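Local coordinates for histidine triad (HIT) protein (Marinobacter aquaeolei, PDB 3OHE) that probably acts as a hydrolase of the histidine triad (HIT) family, whose members typically bind nucleotides, and binds calcium ions in the crystal, at residues A[16-24]-A[54-62]; A[31-39]-A[89-98]. All blocks are in the same frame, centred on the assembly; numbering follows the deposited sequence.

Contact 1: residues A[16-24]-A[54-62]; sequences LGESRLCDV and QQQRLLFES. With CA (calcium ion), chain D.
The tight turn of the beta-hairpin joining strands 13-18 and 22-27 is pinned to helix 52-72, with Ser-19 and Leu-21 of the turn both bonded to the carboxylate of Glu-61. The two carboxylate oxygens divide the work. Ser-19 OG donates to Glu-61 OE1 over 2.6 Å, coming in from above the carboxylate plane; its chi1 of 63° places the hydroxyl between the backbone N and the carbonyl carbon. The same OG accepts from Cys-22 N at 2.9 Å, an ST motif that ties the turn to itself while its proton goes to the helix. Leu-21 N reaches Glu-61 OE2 at 3.1 Å on the syn lone pair. The anti side of that oxygen belongs to Arg-57, one helical turn earlier, which grips it side-on with NE and NH2; the NE to OE2 distance of this salt bridge is 2.8 Å.

The Arg-57 guanidinium is covered on both faces: Phe-60 CD2 sits over the centre of one, and the guanidinium of Arg-20 stacks on the other, offset toward the rim, the planes 15° apart and the centres 4.2 Å apart. Each arginine has a carboxylate, since Arg-20 NE forms a salt bridge with the C-terminal carboxylate of Ala-137. Below this polar layer the packing turns apolar: Leu-21 CD2 reaches 4.1 Å from Leu-58 CB, and Cys-22 SG rests on Leu-58 CD1. Gln-56, whose CB points away from the hairpin, binds calcium through OE1, with Glu-53 also on the metal.

Three nitrogens on OE2 and a hydroxyl on OE1 give the buried carboxylate four hydrogen bonds, which would favour its charged form and restrict its rotation; its negative charge probably also eases the stacking of the two arginines.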
# COMPACT_ATOMS: atom_id res chain seq x y z
N LEU A 16 4.28 18.59 7.64
CA LEU A 16 5.72 18.48 7.82
C LEU A 16 6.52 19.26 6.78
O LEU A 16 7.61 19.79 7.10
CB LEU A 16 6.15 17.01 7.74
CG LEU A 16 5.64 16.12 8.86
CD1 LEU A 16 5.74 14.63 8.45
CD2 LEU A 16 6.42 16.40 10.16
N GLY A 17 6.02 19.33 5.55
CA GLY A 17 6.74 19.98 4.47
C GLY A 17 6.16 19.59 3.14
O GLY A 17 5.01 19.11 3.06
N GLU A 18 6.95 19.83 2.09
CA GLU A 18 6.52 19.60 0.71
C GLU A 18 7.63 18.89 -0.05
O GLU A 18 8.77 19.36 -0.06
CB GLU A 18 6.29 20.95 0.00
CG GLU A 18 5.25 21.81 0.66
CD GLU A 18 5.12 23.22 0.09
OE1 GLU A 18 6.05 23.69 -0.59
OE2 GLU A 18 4.06 23.83 0.37
N SER A 19 7.27 17.82 -0.72
CA SER A 19 8.16 17.24 -1.72
C SER A 19 7.86 17.91 -3.07
O SER A 19 6.96 18.76 -3.17
CB SER A 19 7.94 15.76 -1.81
OG SER A 19 6.63 15.46 -2.24
N ARG A 20 8.55 17.49 -4.12
CA ARG A 20 8.31 18.04 -5.44
C ARG A 20 6.86 17.85 -5.85
O ARG A 20 6.21 18.79 -6.33
CB ARG A 20 9.26 17.44 -6.46
CG ARG A 20 9.33 18.23 -7.77
CD ARG A 20 10.38 17.73 -8.74
NE ARG A 20 11.70 17.84 -8.11
CZ ARG A 20 12.83 17.45 -8.69
NH1 ARG A 20 12.80 16.88 -9.89
NH2 ARG A 20 13.98 17.56 -8.03
N LEU A 21 6.30 16.66 -5.59
CA LEU A 21 4.94 16.35 -6.00
C LEU A 21 3.88 16.45 -4.89
O LEU A 21 2.70 16.65 -5.22
CB LEU A 21 4.93 14.93 -6.60
CG LEU A 21 3.59 14.36 -7.09
CD1 LEU A 21 3.06 15.19 -8.25
CD2 LEU A 21 3.77 12.89 -7.47
N CYS A 22 4.27 16.27 -3.63
CA CYS A 22 3.32 15.97 -2.57
C CYS A 22 3.38 16.89 -1.37
O CYS A 22 4.45 17.38 -0.97
CB CYS A 22 3.55 14.55 -2.01
SG CYS A 22 3.42 13.22 -3.23
N ASP A 23 2.23 17.06 -0.73
CA ASP A 23 2.24 17.51 0.66
C ASP A 23 2.65 16.35 1.54
O ASP A 23 2.18 15.21 1.37
CB ASP A 23 0.86 18.04 1.07
CG ASP A 23 0.56 19.44 0.50
OD1 ASP A 23 1.45 20.11 -0.07
OD2 ASP A 23 -0.62 19.89 0.66
N VAL A 24 3.52 16.64 2.51
CA VAL A 24 4.05 15.63 3.41
C VAL A 24 3.45 15.90 4.77
O VAL A 24 3.72 16.96 5.37
CB VAL A 24 5.59 15.64 3.46
CG1 VAL A 24 6.10 14.44 4.29
CG2 VAL A 24 6.18 15.62 2.07
N GLN A 54 3.95 10.95 -13.23
CA GLN A 54 3.63 11.29 -11.85
C GLN A 54 3.52 10.08 -10.97
O GLN A 54 3.95 10.13 -9.80
CB GLN A 54 2.38 12.18 -11.77
CG GLN A 54 2.62 13.55 -12.41
CD GLN A 54 1.40 14.41 -12.52
OE1 GLN A 54 0.32 14.01 -12.15
NE2 GLN A 54 1.55 15.56 -13.12
N GLN A 55 3.07 8.96 -11.53
CA GLN A 55 3.20 7.71 -10.78
C GLN A 55 4.66 7.40 -10.43
O GLN A 55 4.97 6.98 -9.30
CB GLN A 55 2.61 6.51 -11.54
CG GLN A 55 1.12 6.57 -11.79
CD GLN A 55 0.60 5.32 -12.48
OE1 GLN A 55 1.07 4.20 -12.19
NE2 GLN A 55 -0.33 5.49 -13.41
N GLN A 56 5.53 7.56 -11.41
CA GLN A 56 6.94 7.27 -11.18
C GLN A 56 7.59 8.25 -10.19
O GLN A 56 8.44 7.86 -9.42
CB GLN A 56 7.71 7.22 -12.50
CG GLN A 56 7.35 6.01 -13.37
CD GLN A 56 8.22 5.90 -14.59
OE1 GLN A 56 8.91 6.87 -14.96
NE2 GLN A 56 8.24 4.72 -15.21
N ARG A 57 7.17 9.51 -10.19
CA ARG A 57 7.65 10.44 -9.20
C ARG A 57 7.15 10.08 -7.80
O ARG A 57 7.92 10.14 -6.84
CB ARG A 57 7.28 11.88 -9.57
CG ARG A 57 7.77 12.93 -8.56
CD ARG A 57 9.27 13.08 -8.57
NE ARG A 57 9.72 13.77 -7.37
CZ ARG A 57 10.99 14.02 -7.12
NH1 ARG A 57 11.93 13.82 -8.04
NH2 ARG A 57 11.31 14.53 -5.95
N LEU A 58 5.89 9.71 -7.70
CA LEU A 58 5.36 9.28 -6.42
C LEU A 58 6.12 8.07 -5.88
O LEU A 58 6.43 7.99 -4.70
CB LEU A 58 3.86 8.94 -6.53
CG LEU A 58 3.16 8.51 -5.24
CD1 LEU A 58 3.32 9.56 -4.12
CD2 LEU A 58 1.69 8.22 -5.57
N LEU A 59 6.41 7.10 -6.76
CA LEU A 59 7.19 5.94 -6.37
C LEU A 59 8.57 6.35 -5.87
O LEU A 59 9.05 5.86 -4.84
CB LEU A 59 7.32 4.98 -7.56
CG LEU A 59 8.33 3.84 -7.42
CD1 LEU A 59 7.92 2.85 -6.32
CD2 LEU A 59 8.50 3.13 -8.82
N PHE A 60 9.25 7.22 -6.61
CA PHE A 60 10.58 7.70 -6.18
C PHE A 60 10.49 8.29 -4.77
O PHE A 60 11.30 7.96 -3.88
CB PHE A 60 11.14 8.75 -7.16
CG PHE A 60 12.33 9.46 -6.64
CD1 PHE A 60 13.56 8.85 -6.61
CD2 PHE A 60 12.19 10.70 -6.02
CE1 PHE A 60 14.66 9.54 -6.07
CE2 PHE A 60 13.27 11.37 -5.46
CZ PHE A 60 14.50 10.76 -5.48
N GLU A 61 9.52 9.17 -4.56
CA GLU A 61 9.38 9.85 -3.27
C GLU A 61 9.02 8.87 -2.17
O GLU A 61 9.57 8.94 -1.05
CB GLU A 61 8.34 10.98 -3.35
CG GLU A 61 8.81 12.10 -4.30
CD GLU A 61 7.89 13.32 -4.35
OE1 GLU A 61 6.87 13.28 -3.64
OE2 GLU A 61 8.19 14.30 -5.08
N SER A 62 8.10 7.96 -2.43
CA SER A 62 7.65 6.98 -1.45
C SER A 62 8.77 6.05 -1.04
O SER A 62 8.97 5.78 0.15
CB SER A 62 6.50 6.17 -2.01
OG SER A 62 6.08 5.17 -1.11
CA CA D . 10.50 8.21 -16.13
O HOH W 1 10.76 5.73 -16.80
O HOH W 2 9.30 7.63 -18.32

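Contact 2: residues A[31-39]-A[89-98]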
# COMPACT_ATOMS: atom_id res chain seq x y z
N THR A 31 1.24 7.13 18.35
CA THR A 31 1.39 5.70 18.66
C THR A 31 2.40 5.02 17.71
O THR A 31 3.09 4.09 18.11
CB THR A 31 0.02 5.00 18.63
OG1 THR A 31 -0.86 5.71 19.52
CG2 THR A 31 0.10 3.51 19.09
N TRP A 32 2.46 5.46 16.45
CA TRP A 32 3.40 4.96 15.44
C TRP A 32 3.93 6.14 14.64
O TRP A 32 3.17 7.07 14.42
CB TRP A 32 2.76 3.98 14.41
CG TRP A 32 2.08 2.82 14.98
CD1 TRP A 32 2.62 1.58 15.27
CD2 TRP A 32 0.73 2.76 15.41
NE1 TRP A 32 1.68 0.78 15.81
CE2 TRP A 32 0.51 1.45 15.92
CE3 TRP A 32 -0.35 3.65 15.34
CZ2 TRP A 32 -0.70 1.04 16.41
CZ3 TRP A 32 -1.53 3.26 15.83
CH2 TRP A 32 -1.71 1.94 16.35
N PRO A 33 5.19 6.08 14.14
CA PRO A 33 5.67 7.08 13.17
C PRO A 33 4.93 6.88 11.85
O PRO A 33 5.07 5.81 11.22
CB PRO A 33 7.17 6.77 13.07
CG PRO A 33 7.50 5.92 14.29
CD PRO A 33 6.26 5.12 14.50
N TRP A 34 4.15 7.86 11.45
CA TRP A 34 3.16 7.67 10.37
C TRP A 34 3.10 8.95 9.56
O TRP A 34 2.67 10.00 10.05
CB TRP A 34 1.83 7.29 11.02
CG TRP A 34 0.66 7.01 10.14
CD1 TRP A 34 0.51 7.22 8.82
CD2 TRP A 34 -0.56 6.46 10.61
NE1 TRP A 34 -0.76 6.82 8.43
CE2 TRP A 34 -1.44 6.37 9.53
CE3 TRP A 34 -1.02 6.09 11.88
CZ2 TRP A 34 -2.75 5.88 9.69
CZ3 TRP A 34 -2.29 5.60 12.02
CH2 TRP A 34 -3.13 5.49 10.94
N VAL A 35 3.58 8.86 8.32
CA VAL A 35 3.67 10.00 7.40
C VAL A 35 2.86 9.68 6.14
O VAL A 35 2.92 8.54 5.61
CB VAL A 35 5.14 10.30 7.06
CG1 VAL A 35 5.26 11.37 5.97
CG2 VAL A 35 5.91 10.72 8.33
N ILE A 36 2.15 10.70 5.64
CA ILE A 36 1.28 10.57 4.50
C ILE A 36 1.82 11.46 3.39
O ILE A 36 2.15 12.62 3.64
CB ILE A 36 -0.16 10.95 4.90
CG1 ILE A 36 -0.64 10.03 6.05
CG2 ILE A 36 -1.10 10.87 3.71
CD1 ILE A 36 -1.99 10.39 6.57
N LEU A 37 1.92 10.91 2.18
CA LEU A 37 2.20 11.70 0.97
C LEU A 37 0.92 11.94 0.22
O LEU A 37 0.21 10.97 -0.10
CB LEU A 37 3.20 10.99 0.05
CG LEU A 37 4.61 10.82 0.57
CD1 LEU A 37 5.45 10.06 -0.49
CD2 LEU A 37 5.23 12.16 0.90
N VAL A 38 0.60 13.20 -0.05
CA VAL A 38 -0.61 13.57 -0.79
C VAL A 38 -0.17 14.28 -2.08
O VAL A 38 0.22 15.45 -2.05
CB VAL A 38 -1.54 14.48 -0.01
CG1 VAL A 38 -2.88 14.61 -0.77
CG2 VAL A 38 -1.78 13.96 1.43
N PRO A 39 -0.25 13.59 -3.24
CA PRO A 39 0.13 14.25 -4.48
C PRO A 39 -0.79 15.45 -4.75
O PRO A 39 -2.01 15.34 -4.62
CB PRO A 39 -0.09 13.16 -5.55
CG PRO A 39 -0.07 11.91 -4.82
CD PRO A 39 -0.57 12.17 -3.44
N GLN A 89 -9.49 11.55 -1.90
CA GLN A 89 -8.24 12.14 -2.34
C GLN A 89 -7.08 11.19 -2.09
O GLN A 89 -6.78 10.87 -0.95
CB GLN A 89 -8.05 13.45 -1.60
CG GLN A 89 -6.77 14.22 -1.99
CD GLN A 89 -6.80 15.62 -1.45
OE1 GLN A 89 -6.40 15.88 -0.31
NE2 GLN A 89 -7.36 16.54 -2.24
N LEU A 90 -6.41 10.79 -3.15
CA LEU A 90 -5.30 9.85 -3.07
C LEU A 90 -4.27 10.33 -2.03
O LEU A 90 -3.77 11.45 -2.10
CB LEU A 90 -4.59 9.73 -4.41
CG LEU A 90 -3.28 8.92 -4.46
CD1 LEU A 90 -3.52 7.47 -4.03
CD2 LEU A 90 -2.65 9.03 -5.83
N HIS A 91 -3.93 9.41 -1.10
CA HIS A 91 -2.90 9.68 -0.13
C HIS A 91 -2.24 8.35 0.23
O HIS A 91 -2.91 7.33 0.32
CB HIS A 91 -3.45 10.45 1.08
CG HIS A 91 -4.52 9.74 1.84
ND1 HIS A 91 -5.82 9.67 1.40
CD2 HIS A 91 -4.52 9.16 3.07
CE1 HIS A 91 -6.56 9.05 2.31
NE2 HIS A 91 -5.79 8.71 3.33
N LEU A 92 -0.93 8.41 0.45
CA LEU A 92 -0.15 7.19 0.61
C LEU A 92 0.42 7.16 2.03
O LEU A 92 1.22 8.03 2.40
CB LEU A 92 0.94 7.17 -0.49
CG LEU A 92 1.78 5.93 -0.68
CD1 LEU A 92 0.84 4.74 -1.07
CD2 LEU A 92 2.87 6.12 -1.76
N HIS A 93 -0.00 6.17 2.81
CA HIS A 93 0.44 5.95 4.19
C HIS A 93 1.79 5.29 4.24
O HIS A 93 2.03 4.33 3.52
CB HIS A 93 -0.54 5.03 4.92
CG HIS A 93 -1.93 5.55 5.01
ND1 HIS A 93 -2.30 6.49 5.93
CD2 HIS A 93 -3.04 5.20 4.33
CE1 HIS A 93 -3.59 6.72 5.80
NE2 HIS A 93 -4.06 5.96 4.83
N HIS A 94 2.66 5.78 5.13
CA HIS A 94 3.98 5.19 5.41
C HIS A 94 4.11 5.07 6.93
O HIS A 94 4.21 6.09 7.61
CB HIS A 94 5.11 6.07 4.86
CG HIS A 94 5.01 6.34 3.40
ND1 HIS A 94 4.11 7.23 2.87
CD2 HIS A 94 5.69 5.81 2.36
CE1 HIS A 94 4.24 7.22 1.55
NE2 HIS A 94 5.20 6.38 1.21
N ILE A 95 4.06 3.84 7.42
CA ILE A 95 3.99 3.60 8.87
C ILE A 95 5.16 2.71 9.28
O ILE A 95 5.34 1.62 8.73
CB ILE A 95 2.67 2.95 9.27
CG1 ILE A 95 1.47 3.71 8.67
CG2 ILE A 95 2.56 2.88 10.81
CD1 ILE A 95 0.14 3.01 8.80
N VAL A 96 6.00 3.21 10.19
CA VAL A 96 7.07 2.40 10.76
C VAL A 96 6.51 1.48 11.82
O VAL A 96 5.80 1.92 12.72
CB VAL A 96 8.19 3.29 11.36
CG1 VAL A 96 9.28 2.41 11.99
CG2 VAL A 96 8.77 4.21 10.33
N ARG A 97 6.82 0.19 11.69
CA ARG A 97 6.35 -0.82 12.64
C ARG A 97 7.51 -1.42 13.43
O ARG A 97 8.65 -1.48 12.93
CB ARG A 97 5.62 -1.96 11.91
CG ARG A 97 4.48 -1.51 11.05
CD ARG A 97 3.38 -0.79 11.81
NE ARG A 97 2.86 -1.60 12.91
CZ ARG A 97 1.90 -2.49 12.80
NH1 ARG A 97 1.32 -2.72 11.66
NH2 ARG A 97 1.52 -3.19 13.87
N TYR A 98 7.19 -1.88 14.64
CA TYR A 98 8.14 -2.51 15.52
C TYR A 98 7.50 -3.79 16.05
O TYR A 98 6.32 -3.79 16.36
CB TYR A 98 8.50 -1.62 16.71
CG TYR A 98 8.99 -0.24 16.34
CD1 TYR A 98 10.33 0.01 16.13
CD2 TYR A 98 8.12 0.81 16.25
CE1 TYR A 98 10.76 1.29 15.80
CE2 TYR A 98 8.52 2.06 15.94
CZ TYR A 98 9.86 2.31 15.74
OH TYR A 98 10.25 3.60 15.43
O HOH W 3 -4.11 13.34 -4.25
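Trp-34 and His-93 extend the same way from neighbouring strands and meet at their rims, the indole NE1 donating to His-93 ND1 over 3.0 Å. The acceptor lies in the indole plane, while the NE1 stands 22° out of the imidazole plane. With CG anti to the backbone N (chi1 -179°), the indole lies beside Ile-95, which faces it across the strands as its non-hydrogen-bonded pair partner. Ile-95 CG1 sits 3.6 Å above the centroid of the Trp-34 five-membered ring, a CH-pi contact close to the ring normal, and CD1 carries the cover on across the indole. An alanine here would probably leave Ile-95 without the ring face it packs on and His-93 ND1 without its donor, the imidazole freer to turn.

These are neighbouring inner strands of the antiparallel sheet, 34-39 being its middle strand. Strand 92-97 and the residues leading into it carry the histidine triad signature in the variant form Gln-Leu-His-Leu-His-His-Ile, with Gln-89 at the usual first histidine. By family analogy His-91 matches the middle, nucleophilic histidine. Its ND1 is held by Gln-89 O at 2.8 Å, nearly straight and in the ring plane, and its NE2 is hydrogen-bonded to a glycerol, probably from the crystallisation liquor.

On the other sheet face, His-94, CG anti to its carbonyl carbon (chi1 -56°), turns its ring edge to Val-35 O, which lies in the ring plane. Val-35 O takes both His-94 N at 2.8 Å and, from above the carbonyl plane, His-94 ND1 at 3.3 Å. Leu-37 CD1 touches His-94 CE1 at 3.7 Å, and the NE2 of this imidazole is bonded to Ser-62 of helix 52-72.

In the fold
The two contacts have centres about 12 Å apart, and their segments alternate along the chain: 16-24, 31-39, 54-62, then 89-98. Both reach the one antiparallel sheet, in the order 13-18, 22-27, 34-39, 92-97, 77-82, so contact 2 pairs the middle strand with its neighbour 92-97 and contact 1 fixes the hairpin edge to helix 52-72. Strands 22-27 and 34-39 join them directly, with Asp-23 N lying 2.9 Å from Val-38 O, probably a hydrogen bond. The helix packs over the face bearing His-94, whereas His-91 and the bound glycerol belong to the reverse side. This leaves helix packing and the presumed active site on different sides of the sheet.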